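Local atomic coordinates of glucokinase (PDB entry 3VOV), a protein that catalyses phosphorylation of hexose sugars such as glucose, as a zinc-binding hexokinase of the ROK family. Residues S25-P30 with E48-E53. Numbering follows the deposited sequence.
Sequences SKVVVP and ERAERE
Ser-25 and Ala-50 bring the two backbones nearest, their CA atoms 5.6 Å apart, where the loop leading into strand 27-30 meets the last turns of helix 36-54. Strand and helix axes pass 9.1 Å from each other and run nearly antiparallel, at 154°, so the strand runs back along the helix, from Ala-50 and Glu-53 beside Ser-25 to Arg-49 beside Val-29. The single hydrogen bond between the segments runs from Ser-25 OG to Ala-50 O at 2.7 Å. The hydroxyl meets this carbonyl from the side, with a C=O...donor angle of 113°, and is tilted out of its plane. With chi1 at 57°, OG sits between its own backbone N and carbonyl carbon, which turns it to the helix; it also accepts from Val-17 N, linking sheet and helix through one small buried group. Replacing the serine with alanine would remove the hydroxyl and is likely to leave Ala-50 O and Val-17 N without their shared partner. The small methyl of Ala-50 suits so close an approach. Further along, Val-27 fits its branched side chain against Arg-49 and Glu-53: CG1 lies over one face of the guanidinium, 3.7 Å above the plane, while CG2 is 3.7 Å from Glu-53 OE2. The extended arginine offers apolar methylenes to the valine, its charged end lying alongside the strand. Arg-49 NE gives Glu-53 OE2 a nearly straight bond of 3.0 Å, in the guanidinium plane; this i to i+4 salt bridge restrains the group's rotation. Val-29 CG1 reaches the same arginine more loosely. Strand 27-30 is outermost, beside 12-18, where Val-27 and Val-29 form backbone hydrogen bonds with Ala-15 and Ile-13 respectively. Helix 36-54 packs across both strands, Ala-50 touching Ala-15, in a sheet whose 3-2-1-4-5 order is that of the actin-like ATPase fold.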
loop_
_atom_site.group_PDB
_atom_site.type_symbol
_atom_site.label_atom_id
_atom_site.label_comp_id
_atom_site.label_asym_id
_atom_site.label_seq_id
_atom_site.Cartn_x
_atom_site.Cartn_y
_atom_site.Cartn_z
ATOM N N SER B 25 36.550 29.008 17.057
ATOM C CA SER B 25 35.932 29.250 18.344
ATOM C C SER B 25 34.601 28.531 18.410
ATOM O O SER B 25 34.062 28.111 17.383
ATOM C CB SER B 25 35.734 30.761 18.625
ATOM O OG SER B 25 34.958 31.416 17.613
ATOM N N LYS B 26 34.081 28.369 19.622
ATOM C CA LYS B 26 32.765 27.774 19.824
ATOM C C LYS B 26 32.051 28.296 21.077
ATOM O O LYS B 26 32.500 28.058 22.195
ATOM C CB LYS B 26 32.816 26.242 19.864
ATOM C CG LYS B 26 31.417 25.680 19.944
ATOM C CD LYS B 26 31.293 24.245 19.549
ATOM C CE LYS B 26 29.839 23.796 19.722
ATOM N NZ LYS B 26 29.787 22.323 19.699
ATOM N N VAL B 27 30.898 28.943 20.880
ATOM C CA VAL B 27 30.199 29.638 21.972
ATOM C C VAL B 27 28.836 29.056 22.004
ATOM O O VAL B 27 28.209 28.836 20.959
ATOM C CB VAL B 27 30.169 31.162 21.713
ATOM C CG1 VAL B 27 29.105 31.909 22.607
ATOM C CG2 VAL B 27 31.567 31.735 21.907
ATOM N N VAL B 28 28.360 28.733 23.191
ATOM C CA VAL B 28 26.991 28.232 23.299
ATOM C C VAL B 28 26.308 29.027 24.403
ATOM O O VAL B 28 26.909 29.230 25.476
ATOM C CB VAL B 28 26.942 26.686 23.517
ATOM C CG1 VAL B 28 25.523 26.180 23.756
ATOM C CG2 VAL B 28 27.638 25.933 22.335
ATOM N N VAL B 29 25.100 29.529 24.092
ATOM C CA VAL B 29 24.313 30.361 24.978
ATOM C C VAL B 29 22.852 29.906 24.897
ATOM O O VAL B 29 22.446 29.290 23.924
ATOM C CB VAL B 29 24.431 31.878 24.619
ATOM C CG1 VAL B 29 25.900 32.375 24.814
ATOM C CG2 VAL B 29 24.005 32.160 23.190
ATOM N N PRO B 30 22.057 30.196 25.935
ATOM C CA PRO B 30 20.634 29.788 25.871
ATOM C C PRO B 30 19.856 30.595 24.814
ATOM O O PRO B 30 20.176 31.765 24.577
ATOM C CB PRO B 30 20.117 30.090 27.298
ATOM C CG PRO B 30 21.412 30.138 28.170
ATOM C CD PRO B 30 22.391 30.837 27.227
ATOM N N GLU B 48 29.615 38.069 18.142
ATOM C CA GLU B 48 30.722 38.931 18.615
ATOM C C GLU B 48 31.639 38.173 19.560
ATOM O O GLU B 48 32.880 38.241 19.434
ATOM C CB GLU B 48 30.201 40.213 19.283
ATOM C CG GLU B 48 30.816 41.477 18.642
ATOM C CD GLU B 48 31.860 42.250 19.504
ATOM O OE1 GLU B 48 32.788 41.639 20.116
ATOM O OE2 GLU B 48 31.754 43.512 19.536
ATOM N N ARG B 49 31.034 37.445 20.494
ATOM C CA ARG B 49 31.804 36.620 21.404
ATOM C C ARG B 49 32.694 35.593 20.696
ATOM O O ARG B 49 33.882 35.430 21.048
ATOM C CB ARG B 49 30.908 35.970 22.465
ATOM C CG ARG B 49 31.711 35.227 23.507
ATOM C CD ARG B 49 30.863 34.744 24.659
ATOM N NE ARG B 49 31.487 33.561 25.229
ATOM C CZ ARG B 49 30.900 32.709 26.065
ATOM N NH1 ARG B 49 29.639 32.898 26.466
ATOM N NH2 ARG B 49 31.591 31.648 26.488
ATOM N N ALA B 50 32.139 34.906 19.698
ATOM C CA ALA B 50 32.911 33.930 18.923
ATOM C C ALA B 50 34.095 34.617 18.238
ATOM O O ALA B 50 35.190 34.054 18.107
ATOM C CB ALA B 50 31.994 33.266 17.854
ATOM N N GLU B 51 33.859 35.835 17.776
ATOM C CA GLU B 51 34.883 36.581 17.095
ATOM C C GLU B 51 35.964 37.053 18.077
ATOM O O GLU B 51 37.139 37.048 17.740
ATOM C CB GLU B 51 34.248 37.730 16.362
ATOM C CG GLU B 51 33.643 37.292 15.017
ATOM C CD GLU B 51 33.033 38.449 14.269
ATOM O OE1 GLU B 51 32.410 39.309 14.916
ATOM O OE2 GLU B 51 33.164 38.507 13.031
ATOM N N ARG B 52 35.566 37.440 19.287
ATOM C CA ARG B 52 36.539 37.790 20.344
ATOM C C ARG B 52 37.367 36.570 20.747
ATOM O O ARG B 52 38.592 36.653 20.911
ATOM C CB ARG B 52 35.839 38.358 21.584
ATOM C CG ARG B 52 35.227 39.718 21.346
ATOM C CD ARG B 52 34.863 40.406 22.659
ATOM N NE ARG B 52 33.810 39.715 23.416
ATOM C CZ ARG B 52 32.505 39.914 23.253
ATOM N NH1 ARG B 52 32.067 40.779 22.343
ATOM N NH2 ARG B 52 31.635 39.242 23.998
ATOM N N GLU B 53 36.695 35.425 20.882
ATOM C CA GLU B 53 37.400 34.194 21.238
ATOM C C GLU B 53 38.311 33.634 20.161
ATOM O O GLU B 53 39.296 32.956 20.471
ATOM C CB GLU B 53 36.435 33.134 21.679
ATOM C CG GLU B 53 35.939 33.379 23.042
ATOM C CD GLU B 53 35.061 32.265 23.537
ATOM O OE1 GLU B 53 35.224 31.106 23.077
ATOM O OE2 GLU B 53 34.213 32.561 24.407
#